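Local coordinates for protection of telomeres protein poz1 (Schizosaccharomyces pombe, PDB 5WE0) that binds telomeric DNA and negatively regulates telomerase and telomere length, at residues I198-S201 with Q202-K206; K205-W209 with S210-S214. All blocks are in the same frame, centred on the assembly; numbering follows the deposited sequence.

Contact 1: residues I198-S201 with Q202-K206; sequences IYVS and QHKKK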
ATOM      1  N   ILE A 198       9.068  -2.381  25.989  1.00 37.45           N
ATOM      2  CA  ILE A 198       8.445  -3.586  26.534  1.00 39.96           C
ATOM      3  C   ILE A 198       7.036  -3.737  25.975  1.00 43.11           C
ATOM      4  O   ILE A 198       6.620  -4.825  25.559  1.00 41.92           O
ATOM      5  CB  ILE A 198       8.429  -3.551  28.075  1.00 38.95           C
ATOM      6  CG1 ILE A 198       9.821  -3.797  28.654  1.00 43.24           C
ATOM      7  CG2 ILE A 198       7.434  -4.572  28.634  1.00 40.88           C
ATOM      8  CD1 ILE A 198       9.881  -3.628  30.159  1.00 38.98           C
ATOM      9  N   TYR A 199       6.284  -2.635  25.959  1.00 40.21           N
ATOM     10  CA  TYR A 199       4.913  -2.674  25.472  1.00 43.10           C
ATOM     11  C   TYR A 199       4.868  -2.960  23.975  1.00 43.90           C
ATOM     12  O   TYR A 199       4.027  -3.734  23.510  1.00 46.37           O
ATOM     13  CB  TYR A 199       4.227  -1.341  25.779  1.00 44.23           C
ATOM     14  CG  TYR A 199       3.009  -1.084  24.909  1.00 59.63           C
ATOM     15  CD1 TYR A 199       3.153  -0.601  23.595  1.00 59.30           C
ATOM     16  CD2 TYR A 199       1.717  -1.288  25.395  1.00 61.67           C
ATOM     17  CE1 TYR A 199       2.074  -0.398  22.793  1.00 56.57           C
ATOM     18  CE2 TYR A 199       0.620  -1.050  24.590  1.00 66.37           C
ATOM     19  CZ  TYR A 199       0.816  -0.601  23.299  1.00 64.93           C
ATOM     20  OH  TYR A 199      -0.255  -0.361  22.492  1.00 78.37           O
ATOM     21  N   VAL A 200       5.736  -2.314  23.195  1.00 38.65           N
ATOM     22  CA  VAL A 200       5.760  -2.576  21.761  1.00 39.45           C
ATOM     23  C   VAL A 200       6.113  -4.037  21.480  1.00 42.78           C
ATOM     24  O   VAL A 200       5.520  -4.671  20.597  1.00 42.27           O
ATOM     25  CB  VAL A 200       6.708  -1.587  21.054  1.00 38.38           C
ATOM     26  CG1 VAL A 200       7.042  -2.074  19.658  1.00 36.34           C
ATOM     27  CG2 VAL A 200       6.053  -0.211  20.970  1.00 38.36           C
ATOM     28  N   SER A 201       7.058  -4.605  22.242  1.00 40.67           N
ATOM     29  CA  SER A 201       7.439  -6.005  22.036  1.00 44.67           C
ATOM     30  C   SER A 201       6.273  -6.945  22.279  1.00 40.44           C
ATOM     31  O   SER A 201       6.104  -7.934  21.558  1.00 41.85           O
ATOM     32  CB  SER A 201       8.605  -6.390  22.947  1.00 35.61           C
ATOM     33  OG  SER A 201       9.819  -6.135  22.276  1.00 45.81           O
ATOM     34  N   GLN A 202       5.498  -6.682  23.330  1.00 36.91           N
ATOM     35  CA  GLN A 202       4.343  -7.507  23.658  1.00 45.59           C
ATOM     36  C   GLN A 202       3.278  -7.433  22.567  1.00 46.04           C
ATOM     37  O   GLN A 202       2.692  -8.453  22.186  1.00 49.27           O
ATOM     38  CB  GLN A 202       3.764  -7.054  24.994  1.00 48.54           C
ATOM     39  CG  GLN A 202       4.509  -7.554  26.210  1.00 59.50           C
ATOM     40  CD  GLN A 202       3.759  -7.263  27.500  1.00 71.29           C
ATOM     41  OE1 GLN A 202       2.581  -7.611  27.624  1.00 77.73           O
ATOM     42  NE2 GLN A 202       4.428  -6.630  28.461  1.00 68.67           N
ATOM     43  N   HIS A 203       2.986  -6.230  22.077  1.00 44.62           N
ATOM     44  CA  HIS A 203       1.962  -6.103  21.046  1.00 46.04           C
ATOM     45  C   HIS A 203       2.439  -6.647  19.705  1.00 44.23           C
ATOM     46  O   HIS A 203       1.638  -7.216  18.960  1.00 47.08           O
ATOM     47  CB  HIS A 203       1.518  -4.653  20.963  1.00 43.85           C
ATOM     48  CG  HIS A 203       0.521  -4.307  22.015  1.00 54.02           C
ATOM     49  ND1 HIS A 203      -0.838  -4.376  21.802  1.00 63.31           N
ATOM     50  CD2 HIS A 203       0.681  -4.001  23.324  1.00 59.18           C
ATOM     51  CE1 HIS A 203      -1.472  -4.067  22.920  1.00 69.34           C
ATOM     52  NE2 HIS A 203      -0.573  -3.838  23.860  1.00 65.56           N
ATOM     53  N   LYS A 204       3.737  -6.529  19.397  1.00 45.36           N
ATOM     54  CA  LYS A 204       4.255  -7.156  18.183  1.00 45.04           C
ATOM     55  C   LYS A 204       4.116  -8.672  18.254  1.00 50.88           C
ATOM     56  O   LYS A 204       3.824  -9.325  17.242  1.00 46.44           O
ATOM     57  CB  LYS A 204       5.715  -6.763  17.948  1.00 40.15           C
ATOM     58  CG  LYS A 204       5.869  -5.374  17.366  1.00 40.69           C
ATOM     59  CD  LYS A 204       7.278  -5.051  16.883  1.00 44.48           C
ATOM     60  CE  LYS A 204       7.308  -3.626  16.304  1.00 44.95           C
ATOM     61  NZ  LYS A 204       8.563  -3.287  15.564  1.00 54.18           N
ATOM     62  N   LYS A 205       4.311  -9.250  19.446  1.00 50.67           N
ATOM     63  CA  LYS A 205       4.123 -10.690  19.603  1.00 53.38           C
ATOM     64  C   LYS A 205       2.646 -11.068  19.508  1.00 52.11           C
ATOM     65  O   LYS A 205       2.304 -12.112  18.938  1.00 51.62           O
ATOM     66  CB  LYS A 205       4.735 -11.161  20.927  1.00 52.73           C
ATOM     67  CG  LYS A 205       6.268 -11.320  20.876  1.00 53.18           C
ATOM     68  CD  LYS A 205       6.682 -12.578  20.086  1.00 55.20           C
ATOM     69  CE  LYS A 205       8.205 -12.721  19.961  1.00 62.96           C
ATOM     70  NZ  LYS A 205       8.955 -12.363  21.217  1.00 63.29           N
ATOM     71  N   LYS A 206       1.758 -10.228  20.046  1.00 49.21           N
ATOM     72  CA  LYS A 206       0.313 -10.449  19.955  1.00 51.24           C
ATOM     73  C   LYS A 206      -0.215 -10.373  18.525  1.00 55.72           C
ATOM     74  O   LYS A 206      -1.358 -10.774  18.276  1.00 58.04           O
ATOM     75  CB  LYS A 206      -0.424  -9.410  20.809  1.00 50.97           C
ATOM     76  CG  LYS A 206      -1.045  -9.933  22.095  1.00 59.37           C
ATOM     77  CD  LYS A 206      -1.515  -8.778  23.001  1.00 57.56           C
ATOM     78  CE  LYS A 206      -0.546  -8.564  24.164  1.00 59.78           C
ATOM     79  NZ  LYS A 206      -0.590  -7.183  24.748  1.00 62.11           N
TER
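Val-200 O accepts the backbone N of Lys-204 at 2.8 Å, the shortest of four successive i to i+4 hydrogen bonds that make this regular alpha-helix, in the C-terminal part of helix 193-206. Gln-202 N to Ile-198 O, His-203 N to Tyr-199 O and Lys-205 N to Ser-201 O are hydrogen bonds of the same kind, each 3.1 Å.

On one side of the helix the Tyr-199 and His-203 rings meet, one turn apart. Tyr-199 has CG anti to its backbone N (chi1 159°), whereas His-203 has CG beside the N, and the two rings lean together as an oblique pair with planes 33° apart and centroids separated by 4.2 Å. Their tightest approach is Tyr-199 CE2 to His-203 NE2, 3.1 Å, while Tyr-199 O sits in plane at the edge of the imidazole.

Elsewhere the neighbours run side by side. Lys-204 lays its extended chain along Val-200, CE coming 3.7 Å from Val-200 CG1, and carries NZ on to a salt bridge with Glu-158; both residues also pack against helix 130-157. Ile-198 and Gln-202 line up likewise on an exposed side, where Ile-198 CG2 touches the amide NE2 of Gln-202. Back at the imidazole, the face of His-203 opposite Tyr-199 carries Lys-206 NZ, 3.5 Å from the ring plane, nearer its border than its centre.

Contact 2: residues K205-W209 with S210-S214; sequences KKMPW and SKFNS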
ATOM      1  N   LYS A 205       4.311  -9.250  19.446  1.00 50.67           N
ATOM      2  CA  LYS A 205       4.123 -10.690  19.603  1.00 53.38           C
ATOM      3  C   LYS A 205       2.646 -11.068  19.508  1.00 52.11           C
ATOM      4  O   LYS A 205       2.304 -12.112  18.938  1.00 51.62           O
ATOM      5  CB  LYS A 205       4.735 -11.161  20.927  1.00 52.73           C
ATOM      6  CG  LYS A 205       6.268 -11.320  20.876  1.00 53.18           C
ATOM      7  CD  LYS A 205       6.682 -12.578  20.086  1.00 55.20           C
ATOM      8  CE  LYS A 205       8.205 -12.721  19.961  1.00 62.96           C
ATOM      9  NZ  LYS A 205       8.955 -12.363  21.217  1.00 63.29           N
ATOM     10  N   LYS A 206       1.758 -10.228  20.046  1.00 49.21           N
ATOM     11  CA  LYS A 206       0.313 -10.449  19.955  1.00 51.24           C
ATOM     12  C   LYS A 206      -0.215 -10.373  18.525  1.00 55.72           C
ATOM     13  O   LYS A 206      -1.358 -10.774  18.276  1.00 58.04           O
ATOM     14  CB  LYS A 206      -0.424  -9.410  20.809  1.00 50.97           C
ATOM     15  CG  LYS A 206      -1.045  -9.933  22.095  1.00 59.37           C
ATOM     16  CD  LYS A 206      -1.515  -8.778  23.001  1.00 57.56           C
ATOM     17  CE  LYS A 206      -0.546  -8.564  24.164  1.00 59.78           C
ATOM     18  NZ  LYS A 206      -0.590  -7.183  24.748  1.00 62.11           N
ATOM     19  N   MET A 207       0.578  -9.863  17.589  1.00 57.07           N
ATOM     20  CA  MET A 207       0.053  -9.490  16.287  1.00 49.75           C
ATOM     21  C   MET A 207       1.198  -9.401  15.278  1.00 44.01           C
ATOM     22  O   MET A 207       1.523  -8.307  14.794  1.00 40.47           O
ATOM     23  CB  MET A 207      -0.706  -8.166  16.402  1.00 52.75           C
ATOM     24  CG  MET A 207      -1.737  -8.017  15.305  1.00 66.22           C
ATOM     25  SD  MET A 207      -3.254  -8.957  15.582  1.00 73.03           S
ATOM     26  CE  MET A 207      -2.855 -10.536  14.832  1.00 54.73           C
ATOM     27  N   PRO A 208       1.833 -10.527  14.943  1.00 39.66           N
ATOM     28  CA  PRO A 208       3.099 -10.468  14.200  1.00 37.63           C
ATOM     29  C   PRO A 208       2.897  -9.945  12.795  1.00 34.62           C
ATOM     30  O   PRO A 208       1.812 -10.049  12.217  1.00 33.71           O
ATOM     31  CB  PRO A 208       3.587 -11.924  14.192  1.00 37.23           C
ATOM     32  CG  PRO A 208       2.339 -12.730  14.366  1.00 41.52           C
ATOM     33  CD  PRO A 208       1.450 -11.910  15.271  1.00 39.16           C
ATOM     34  N   TRP A 209       3.964  -9.367  12.239  1.00 30.05           N
ATOM     35  CA  TRP A 209       3.836  -8.808  10.902  1.00 30.11           C
ATOM     36  C   TRP A 209       3.448  -9.866   9.872  1.00 32.19           C
ATOM     37  O   TRP A 209       2.796  -9.536   8.874  1.00 31.26           O
ATOM     38  CB  TRP A 209       5.119  -8.102  10.464  1.00 31.82           C
ATOM     39  CG  TRP A 209       4.921  -7.564   9.105  1.00 30.69           C
ATOM     40  CD1 TRP A 209       5.432  -8.059   7.942  1.00 33.25           C
ATOM     41  CD2 TRP A 209       4.048  -6.484   8.740  1.00 28.51           C
ATOM     42  NE1 TRP A 209       4.953  -7.332   6.866  1.00 34.07           N
ATOM     43  CE2 TRP A 209       4.103  -6.360   7.329  1.00 32.78           C
ATOM     44  CE3 TRP A 209       3.235  -5.608   9.465  1.00 26.61           C
ATOM     45  CZ2 TRP A 209       3.378  -5.379   6.629  1.00 27.29           C
ATOM     46  CZ3 TRP A 209       2.507  -4.634   8.762  1.00 26.51           C
ATOM     47  CH2 TRP A 209       2.600  -4.525   7.367  1.00 25.44           C
ATOM     48  N   SER A 210       3.801 -11.137  10.104  1.00 31.12           N
ATOM     49  CA  SER A 210       3.484 -12.173   9.123  1.00 33.42           C
ATOM     50  C   SER A 210       1.979 -12.262   8.854  1.00 30.97           C
ATOM     51  O   SER A 210       1.578 -12.614   7.745  1.00 30.60           O
ATOM     52  CB  SER A 210       3.990 -13.537   9.585  1.00 28.89           C
ATOM     53  OG  SER A 210       3.384 -13.877  10.817  1.00 36.38           O
ATOM     54  N   LYS A 211       1.141 -11.990   9.867  1.00 31.04           N
ATOM     55  CA  LYS A 211      -0.302 -12.012   9.664  1.00 32.23           C
ATOM     56  C   LYS A 211      -0.742 -10.904   8.711  1.00 30.69           C
ATOM     57  O   LYS A 211      -1.603 -11.120   7.848  1.00 31.64           O
ATOM     58  CB  LYS A 211      -1.053 -11.873  10.986  1.00 37.74           C
ATOM     59  CG  LYS A 211      -2.561 -11.921  10.691  1.00 47.46           C
ATOM     60  CD  LYS A 211      -3.531 -11.469  11.768  1.00 51.50           C
ATOM     61  CE  LYS A 211      -4.998 -11.634  11.256  1.00 53.40           C
ATOM     62  NZ  LYS A 211      -5.270 -12.863  10.386  1.00 45.67           N
ATOM     63  N   PHE A 212      -0.184  -9.699   8.873  1.00 31.38           N
ATOM     64  CA  PHE A 212      -0.570  -8.591   8.008  1.00 27.29           C
ATOM     65  C   PHE A 212       0.029  -8.724   6.632  1.00 27.78           C
ATOM     66  O   PHE A 212      -0.577  -8.284   5.657  1.00 30.55           O
ATOM     67  CB  PHE A 212      -0.180  -7.271   8.639  1.00 29.71           C
ATOM     68  CG  PHE A 212      -0.860  -7.052   9.933  1.00 31.03           C
ATOM     69  CD1 PHE A 212      -2.244  -6.921   9.973  1.00 33.42           C
ATOM     70  CD2 PHE A 212      -0.149  -7.042  11.112  1.00 31.02           C
ATOM     71  CE1 PHE A 212      -2.904  -6.757  11.170  1.00 35.95           C
ATOM     72  CE2 PHE A 212      -0.798  -6.869  12.318  1.00 35.99           C
ATOM     73  CZ  PHE A 212      -2.182  -6.723  12.347  1.00 36.69           C
ATOM     74  N   ASN A 213       1.197  -9.351   6.524  1.00 31.12           N
ATOM     75  CA  ASN A 213       1.723  -9.683   5.206  1.00 29.81           C
ATOM     76  C   ASN A 213       0.747 -10.583   4.451  1.00 26.53           C
ATOM     77  O   ASN A 213       0.471 -10.364   3.268  1.00 27.07           O
ATOM     78  CB  ASN A 213       3.090 -10.358   5.355  1.00 30.83           C
ATOM     79  CG  ASN A 213       3.648 -10.835   4.044  1.00 34.02           C
ATOM     80  OD1 ASN A 213       4.123 -10.043   3.232  1.00 35.50           O
ATOM     81  ND2 ASN A 213       3.591 -12.138   3.820  1.00 39.69           N
ATOM     82  N   SER A 214       0.221 -11.608   5.121  1.00 26.59           N
ATOM     83  CA  SER A 214      -0.712 -12.534   4.470  1.00 30.28           C
ATOM     84  C   SER A 214      -2.028 -11.845   4.095  1.00 26.33           C
ATOM     85  O   SER A 214      -2.528 -12.006   2.975  1.00 29.06           O
ATOM     86  CB  SER A 214      -0.964 -13.728   5.394  1.00 29.22           C
ATOM     87  OG  SER A 214      -2.059 -14.487   4.920  1.00 35.10           O
TER
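Trp-209 CG, anti to the backbone N (chi1 180°), lays the indole along the first helical turn, over CB of Phe-212, which the backbone holds there; chi1 of Phe-212 (-61°) sends its ring on toward Met-207. The result is a CH-pi contact: Phe-212 CB lies 4.0 Å from the centroid of the Trp-209 six-membered ring, 19° off its normal. Asn-213 N stands over the same face, near its rim. That N also hydrogen-bonds to Trp-209 O at 2.8 Å, nearly along the C=O axis, opening helix 209-230 after the short turn that joins it to helix 193-206. Lys-211 N hydrogen-bonds to Pro-208 O (3.1 Å) from above the carbonyl plane.

Met-207, in that turn, crosses the Phe-212 side chain at about a right angle. Its CG touches Phe-212 CZ at 3.3 Å, and SD makes an oblique Met-aromatic contact with the ring. The indole NE1 of Trp-209 is buried without a polar partner.

The turn is wedged against helix 130-157: Trp-209 meets Trp-151 edge-to-face, with Trp-91 as a second edge-to-face neighbour, and Lys-211 and Phe-212 touch Cys-143. Asn-213 OD1 is held by Gln-87, from the segment leading into helix 93-115.

How the contacts relate
Contact 1 (198-206) comes first along the chain and contact 2 (205-214) takes over where it ends, sharing Lys-205 and Lys-206; their centres are about 12 Å apart. Contact 1 is the last part of helix 193-206, whereas contact 2 runs from that end through a short turn into helix 209-230. Both lean on helix 130-157, and Trp-151 touches both, through Lys-204 in one and Trp-209 in the other. In this all-helical chain the pair thus tracks the junction of two consecutive helices along a common partner. Each contact also packs on apolar side chains of another protein's chain, so the junction forms part of an interface.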